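PDB 2GVK: heme peroxidase from Bacteroides thetaiotaomicron, which probably acts as a dye-decolorizing peroxidase, using a heme cofactor and hydrogen peroxide to oxidise dyes and related substrates. Local coordinates for residues S186-Q191 against F304-Y309; Y193-V198 against Y259-I264. All blocks are in the same frame, centred on the assembly; numbering follows the deposited sequence.

Contact 1. Residues S186-Q191 against F304-Y309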
loop_
_atom_site.group_PDB
_atom_site.type_symbol
_atom_site.label_atom_id
_atom_site.label_comp_id
_atom_site.label_asym_id
_atom_site.label_seq_id
_atom_site.Cartn_x
_atom_site.Cartn_y
_atom_site.Cartn_z
ATOM N N SER A 186 22.383 20.502 15.402
ATOM C CA SER A 186 23.051 19.208 15.368
ATOM C C SER A 186 24.385 19.310 14.634
ATOM O O SER A 186 24.543 20.138 13.743
ATOM C CB SER A 186 22.153 18.174 14.656
ATOM O OG SER A 186 22.759 16.885 14.627
ATOM N N TYR A 187 25.335 18.467 15.022
ATOM C CA TYR A 187 26.585 18.307 14.299
ATOM C C TYR A 187 26.478 17.103 13.426
ATOM O O TYR A 187 26.290 15.976 13.933
ATOM C CB TYR A 187 27.767 18.120 15.271
ATOM C CG TYR A 187 28.032 19.318 16.148
ATOM C CD1 TYR A 187 28.737 20.396 15.669
ATOM C CD2 TYR A 187 27.602 19.346 17.484
ATOM C CE1 TYR A 187 28.985 21.514 16.481
ATOM C CE2 TYR A 187 27.867 20.431 18.300
ATOM C CZ TYR A 187 28.521 21.528 17.784
ATOM O OH TYR A 187 28.806 22.617 18.598
ATOM N N VAL A 188 26.615 17.298 12.114
ATOM C CA VAL A 188 26.556 16.184 11.180
ATOM C C VAL A 188 27.878 15.989 10.466
ATOM O O VAL A 188 28.510 16.937 10.021
ATOM C CB VAL A 188 25.358 16.340 10.139
ATOM C CG1 VAL A 188 25.570 17.503 9.256
ATOM C CG2 VAL A 188 25.190 15.083 9.332
ATOM N N PHE A 189 28.319 14.743 10.422
ATOM C CA PHE A 189 29.564 14.406 9.798
ATOM C C PHE A 189 29.302 13.422 8.673
ATOM O O PHE A 189 28.536 12.494 8.837
ATOM C CB PHE A 189 30.532 13.806 10.840
ATOM C CG PHE A 189 31.927 13.631 10.339
ATOM C CD1 PHE A 189 32.736 14.714 10.140
ATOM C CD2 PHE A 189 32.441 12.353 10.096
ATOM C CE1 PHE A 189 34.008 14.552 9.668
ATOM C CE2 PHE A 189 33.733 12.194 9.643
ATOM C CZ PHE A 189 34.507 13.274 9.436
ATOM N N VAL A 190 29.886 13.682 7.504
ATOM C CA VAL A 190 29.731 12.803 6.372
ATOM C C VAL A 190 31.088 12.254 5.895
ATOM O O VAL A 190 32.125 12.945 5.953
ATOM C CB VAL A 190 29.016 13.514 5.177
ATOM C CG1 VAL A 190 27.586 13.905 5.558
ATOM C CG2 VAL A 190 29.819 14.707 4.704
ATOM N N GLN A 191 31.072 10.976 5.472
ATOM C CA GLN A 191 32.213 10.341 4.812
ATOM C C GLN A 191 31.731 9.442 3.726
ATOM O O GLN A 191 30.872 8.589 3.969
ATOM C CB GLN A 191 33.008 9.463 5.779
ATOM C CG GLN A 191 33.654 10.130 6.882
ATOM C CD GLN A 191 34.301 9.133 7.825
ATOM O OE1 GLN A 191 33.607 8.349 8.480
ATOM N NE2 GLN A 191 35.645 9.148 7.891
ATOM N N PHE A 304 29.531 19.505 9.320
ATOM C CA PHE A 304 28.578 20.596 9.117
ATOM C C PHE A 304 27.727 20.811 10.370
ATOM O O PHE A 304 27.471 19.884 11.125
ATOM C CB PHE A 304 27.626 20.312 7.926
ATOM C CG PHE A 304 28.328 20.021 6.614
ATOM C CD1 PHE A 304 28.756 18.725 6.302
ATOM C CD2 PHE A 304 28.489 21.012 5.667
ATOM C CE1 PHE A 304 29.344 18.447 5.068
ATOM C CE2 PHE A 304 29.146 20.741 4.451
ATOM C CZ PHE A 304 29.571 19.457 4.166
ATOM N N PHE A 305 27.277 22.034 10.539
ATOM C CA PHE A 305 26.339 22.393 11.564
ATOM C C PHE A 305 24.952 22.563 10.957
ATOM O O PHE A 305 24.756 23.348 10.017
ATOM C CB PHE A 305 26.769 23.699 12.280
ATOM C CG PHE A 305 25.733 24.241 13.201
ATOM C CD1 PHE A 305 25.306 23.506 14.292
ATOM C CD2 PHE A 305 25.177 25.489 12.981
ATOM C CE1 PHE A 305 24.326 24.001 15.146
ATOM C CE2 PHE A 305 24.194 25.995 13.840
ATOM C CZ PHE A 305 23.777 25.256 14.917
ATOM N N VAL A 306 23.995 21.852 11.538
ATOM C CA VAL A 306 22.629 21.853 11.122
ATOM C C VAL A 306 21.790 22.653 12.155
ATOM O O VAL A 306 21.503 22.150 13.252
ATOM C CB VAL A 306 22.109 20.407 11.063
ATOM C CG1 VAL A 306 20.607 20.359 10.656
ATOM C CG2 VAL A 306 22.945 19.591 10.130
ATOM N N PRO A 307 21.440 23.902 11.832
ATOM C CA PRO A 307 20.745 24.729 12.825
ATOM C C PRO A 307 19.306 24.297 13.066
ATOM O O PRO A 307 18.708 23.662 12.226
ATOM C CB PRO A 307 20.794 26.162 12.206
ATOM C CG PRO A 307 21.109 25.973 10.797
ATOM C CD PRO A 307 21.724 24.630 10.585
ATOM N N SER A 308 18.759 24.653 14.220
ATOM C CA SER A 308 17.350 24.489 14.447
ATOM C C SER A 308 16.598 25.273 13.365
ATOM O O SER A 308 17.150 26.176 12.753
ATOM C CB SER A 308 16.969 25.011 15.821
ATOM O OG SER A 308 17.068 26.428 15.857
ATOM N N TYR A 309 15.342 24.927 13.137
ATOM C CA TYR A 309 14.508 25.695 12.184
ATOM C C TYR A 309 14.414 27.150 12.597
ATOM O O TYR A 309 14.430 28.023 11.761
ATOM C CB TYR A 309 13.102 25.104 12.095
ATOM C CG TYR A 309 12.994 23.863 11.260
ATOM C CD1 TYR A 309 13.247 23.899 9.887
ATOM C CD2 TYR A 309 12.506 22.681 11.807
ATOM C CE1 TYR A 309 13.107 22.777 9.108
ATOM C CE2 TYR A 309 12.366 21.554 11.051
ATOM C CZ TYR A 309 12.653 21.598 9.690
ATOM O OH TYR A 309 12.482 20.477 8.921
#
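Phe304, Val188 and Ser186 carry most of the joint between 186-191 and 304-309, a case in which an antiparallel backbone ladder and the side chains on one face of the sheet share the work. Phe304 and Val188 form a hydrogen-bonded pair: Phe304 N donates to Val188 O at 2.9 Å, and Val188 N returns the bond to Phe304 O. Phe304 CB rests against Val188 CG1, and the first torsion (chi1 -56°) sets CG beside the backbone N, anti to the carbonyl carbon. The ring thus runs on toward Val190, whose CG2 meets its edge in the ring plane, 3.8 Å from Phe304 CE1. Val188 CG1 is wedged between its own backbone N and carbonyl carbon, where it also presses on Val306 CG2; at 3.5 Å between these two methyl carbons the packing is tight. Such pairing joins the two halves of the sheet: strand 296-306 lies between strand 66-72 and strand 186-195, consistent with the two ferredoxin-like halves of the DyP fold. Leu110, from strand 109-115, covers Val188, Val190 and Phe304 on this apolar face. Ser186 continues the ladder opposite Val306. Val306 N donates to Ser186 O at 2.8 Å with an N-H...O angle of 174°, whereas the return bond from Ser186 N to Val306 O is more bent, at 137°. The buried Ser186 hydroxyl turns elsewhere, its OG bonded to Ala173 O. On the reverse face, where Tyr187 and Phe305 project, the Phe305 ring comes obliquely to the carbonyl of Ser186, with Phe305 CD1 3.5 Å from Ser186 O, and meets Trp76 edge-to-face.

Contact 2. Residues Y193-V198 against Y259-I264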
loop_
_atom_site.group_PDB
_atom_site.type_symbol
_atom_site.label_atom_id
_atom_site.label_comp_id
_atom_site.label_asym_id
_atom_site.label_seq_id
_atom_site.Cartn_x
_atom_site.Cartn_y
_atom_site.Cartn_z
ATOM N N TYR A 193 32.757 6.201 1.743
ATOM C CA TYR A 193 33.630 5.042 1.774
ATOM C C TYR A 193 33.505 4.244 0.484
ATOM O O TYR A 193 32.398 4.002 0.009
ATOM C CB TYR A 193 33.272 4.128 2.930
ATOM C CG TYR A 193 33.701 4.620 4.283
ATOM C CD1 TYR A 193 34.966 4.308 4.790
ATOM C CD2 TYR A 193 32.841 5.368 5.078
ATOM C CE1 TYR A 193 35.347 4.717 6.075
ATOM C CE2 TYR A 193 33.221 5.802 6.346
ATOM C CZ TYR A 193 34.482 5.471 6.838
ATOM O OH TYR A 193 34.874 5.913 8.111
ATOM N N ILE A 194 34.638 3.868 -0.082
ATOM C CA ILE A 194 34.674 2.954 -1.241
ATOM C C ILE A 194 35.114 1.584 -0.759
ATOM O O ILE A 194 36.117 1.463 -0.059
ATOM C CB ILE A 194 35.633 3.464 -2.320
ATOM C CG1 ILE A 194 35.228 4.893 -2.761
ATOM C CG2 ILE A 194 35.667 2.511 -3.521
ATOM C CD1 ILE A 194 33.834 4.995 -3.338
ATOM N N HIS A 195 34.356 0.550 -1.121
ATOM C CA HIS A 195 34.629 -0.803 -0.647
ATOM C C HIS A 195 35.420 -1.611 -1.619
ATOM O O HIS A 195 35.322 -1.416 -2.850
ATOM C CB HIS A 195 33.329 -1.528 -0.356
ATOM C CG HIS A 195 32.543 -0.916 0.732
ATOM N ND1 HIS A 195 32.999 -0.856 2.036
ATOM C CD2 HIS A 195 31.347 -0.278 0.719
ATOM C CE1 HIS A 195 32.099 -0.241 2.779
ATOM N NE2 HIS A 195 31.099 0.135 2.003
ATOM N N ASP A 196 36.242 -2.516 -1.071
ATOM C CA ASP A 196 36.896 -3.564 -1.841
ATOM C C ASP A 196 35.973 -4.766 -1.780
ATOM O O ASP A 196 36.105 -5.633 -0.920
ATOM C CB ASP A 196 38.260 -3.883 -1.234
ATOM C CG ASP A 196 39.064 -4.882 -2.060
ATOM O OD1 ASP A 196 38.484 -5.547 -2.966
ATOM O OD2 ASP A 196 40.286 -5.033 -1.768
HETATM N N MSE A 197 34.988 -4.778 -2.675
HETATM C CA MSE A 197 33.947 -5.828 -2.662
HETATM C C MSE A 197 34.469 -7.185 -3.048
HETATM O O MSE A 197 33.977 -8.186 -2.581
HETATM C CB MSE A 197 32.789 -5.447 -3.577
HETATM C CG MSE A 197 32.057 -4.273 -3.119
HETATM SE SE MSE A 197 31.319 -4.493 -1.311
HETATM C CE MSE A 197 29.690 -5.441 -1.770
ATOM N N VAL A 198 35.491 -7.230 -3.876
ATOM C CA VAL A 198 36.058 -8.504 -4.262
ATOM C C VAL A 198 36.696 -9.191 -3.048
ATOM O O VAL A 198 36.401 -10.344 -2.756
ATOM C CB VAL A 198 37.083 -8.341 -5.410
ATOM C CG1 VAL A 198 37.817 -9.622 -5.641
ATOM C CG2 VAL A 198 36.364 -7.888 -6.679
ATOM N N TYR A 259 31.453 0.255 -5.544
ATOM C CA TYR A 259 30.511 0.006 -4.459
ATOM C C TYR A 259 30.925 0.835 -3.271
ATOM O O TYR A 259 32.103 0.801 -2.862
ATOM C CB TYR A 259 30.508 -1.453 -4.056
ATOM C CG TYR A 259 30.086 -2.400 -5.155
ATOM C CD1 TYR A 259 30.985 -2.810 -6.123
ATOM C CD2 TYR A 259 28.813 -2.919 -5.189
ATOM C CE1 TYR A 259 30.601 -3.655 -7.138
ATOM C CE2 TYR A 259 28.433 -3.803 -6.185
ATOM C CZ TYR A 259 29.334 -4.163 -7.152
ATOM O OH TYR A 259 28.934 -5.022 -8.170
ATOM N N GLY A 260 29.980 1.570 -2.704
ATOM C CA GLY A 260 30.292 2.449 -1.582
ATOM C C GLY A 260 29.222 2.583 -0.516
ATOM O O GLY A 260 28.095 2.119 -0.666
ATOM N N THR A 261 29.637 3.167 0.606
ATOM C CA THR A 261 28.764 3.516 1.701
ATOM C C THR A 261 28.925 5.007 1.956
ATOM O O THR A 261 30.052 5.510 2.086
ATOM C CB THR A 261 29.153 2.755 2.987
ATOM O OG1 THR A 261 28.833 1.378 2.848
ATOM C CG2 THR A 261 28.426 3.315 4.184
ATOM N N TYR A 262 27.813 5.727 1.992
ATOM C CA TYR A 262 27.833 7.116 2.368
ATOM C C TYR A 262 27.445 7.208 3.834
ATOM O O TYR A 262 26.291 6.986 4.200
ATOM C CB TYR A 262 26.867 7.941 1.481
ATOM C CG TYR A 262 27.189 9.430 1.437
ATOM C CD1 TYR A 262 26.922 10.246 2.533
ATOM C CD2 TYR A 262 27.790 10.013 0.316
ATOM C CE1 TYR A 262 27.242 11.570 2.527
ATOM C CE2 TYR A 262 28.107 11.364 0.302
ATOM C CZ TYR A 262 27.842 12.130 1.433
ATOM O OH TYR A 262 28.133 13.486 1.449
ATOM N N PHE A 263 28.448 7.420 4.679
ATOM C CA PHE A 263 28.232 7.581 6.096
ATOM C C PHE A 263 27.745 8.965 6.402
ATOM O O PHE A 263 28.322 9.964 5.929
ATOM C CB PHE A 263 29.532 7.335 6.870
ATOM C CG PHE A 263 29.438 7.694 8.317
ATOM C CD1 PHE A 263 28.863 6.834 9.209
ATOM C CD2 PHE A 263 29.834 8.931 8.765
ATOM C CE1 PHE A 263 28.714 7.195 10.585
ATOM C CE2 PHE A 263 29.686 9.286 10.134
ATOM C CZ PHE A 263 29.144 8.398 11.018
ATOM N N ILE A 264 26.686 9.051 7.205
ATOM C CA ILE A 264 26.241 10.318 7.726
ATOM C C ILE A 264 25.796 10.104 9.183
ATOM O O ILE A 264 25.027 9.198 9.482
ATOM C CB ILE A 264 25.109 10.932 6.850
ATOM C CG1 ILE A 264 24.686 12.278 7.390
ATOM C CG2 ILE A 264 23.912 9.971 6.749
ATOM C CD1 ILE A 264 23.949 13.107 6.407
HETATM O O HOH W 1 34.264 -0.523 -5.133
#
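His195 and Thr261 supply the one side-chain hydrogen bond between 193-198 and 259-264, and it illustrates how an imidazole can finish a strand pairing after the main chain has set the register. Thr261 OG1 lies in the plane of the His195 ring, at its edge, 2.7 Å from NE2; the bond is nearly straight (175°), and either partner could be the donor. Thr261 OG1 sits anti to its own carbonyl carbon (chi1 -70°), which turns it to the imidazole. On the far side of the ring, His195 ND1 makes weak bonds to Ser296 OG and Phe295 O. The backbone bonds are those of antiparallel strands: Tyr193 N to Thr261 O and Thr261 N to Tyr193 O make a hydrogen-bonded pair, and His195 N reaches Tyr259 O at 2.9 Å. Between them Ile194 faces Gly260 with CA atoms 4.4 Å apart; the Tyr193 carbonyl oxygen is 3.1 Å from Gly260 CA, and a CB built on Gly260 would probably run into this oxygen. A water extends the ladder, donating to His195 O and accepting from Tyr259 N. Apolar contacts lie at both ends. Met197, a selenomethionine, crosses the Tyr259 side chain at about a right angle; in one of its two modelled conformers CG lies 3.4 Å from Tyr259 CB and SE 5.2 Å from the Tyr259 ring centroid, an oblique Met-aromatic contact. Tyr193 CE2 touches Phe263 CB, the two side chains running alongside each other. Tyr259 OH leaves the contact to bond Asp129 of the third subunit, at an assembly interface. Replacing the imidazole of His195 by the methyl of an alanine is likely to leave the buried Thr261 hydroxyl without this partner. The firm bond at NE2 and the weak ones at ND1 probably limit rotation of the imidazole, linking Thr261 to Ser296 and Phe295.

Overall arrangement
Contacts 1 and 2 show one strand serving two neighbours: 186-195 pairs with 296-306 near its start in contact 1 and with 258-267 near its end in contact 2, joining three adjacent strands in series. Their centres lie 22 Å apart, yet the segments meet directly. Gln191 O is 2.8 Å from Phe263 N, a probable hydrogen bond, and Val188 CG2 packs on Ile264 CG1 at 3.4 Å. Ethanediol lies about 4 Å from the Val190 side chain and about 3 Å from that of Phe263, and acetate about 3 Å from the side chain of His195, all probably from the crystallisation liquor. No heme is bound here, so neither contact can be placed against it.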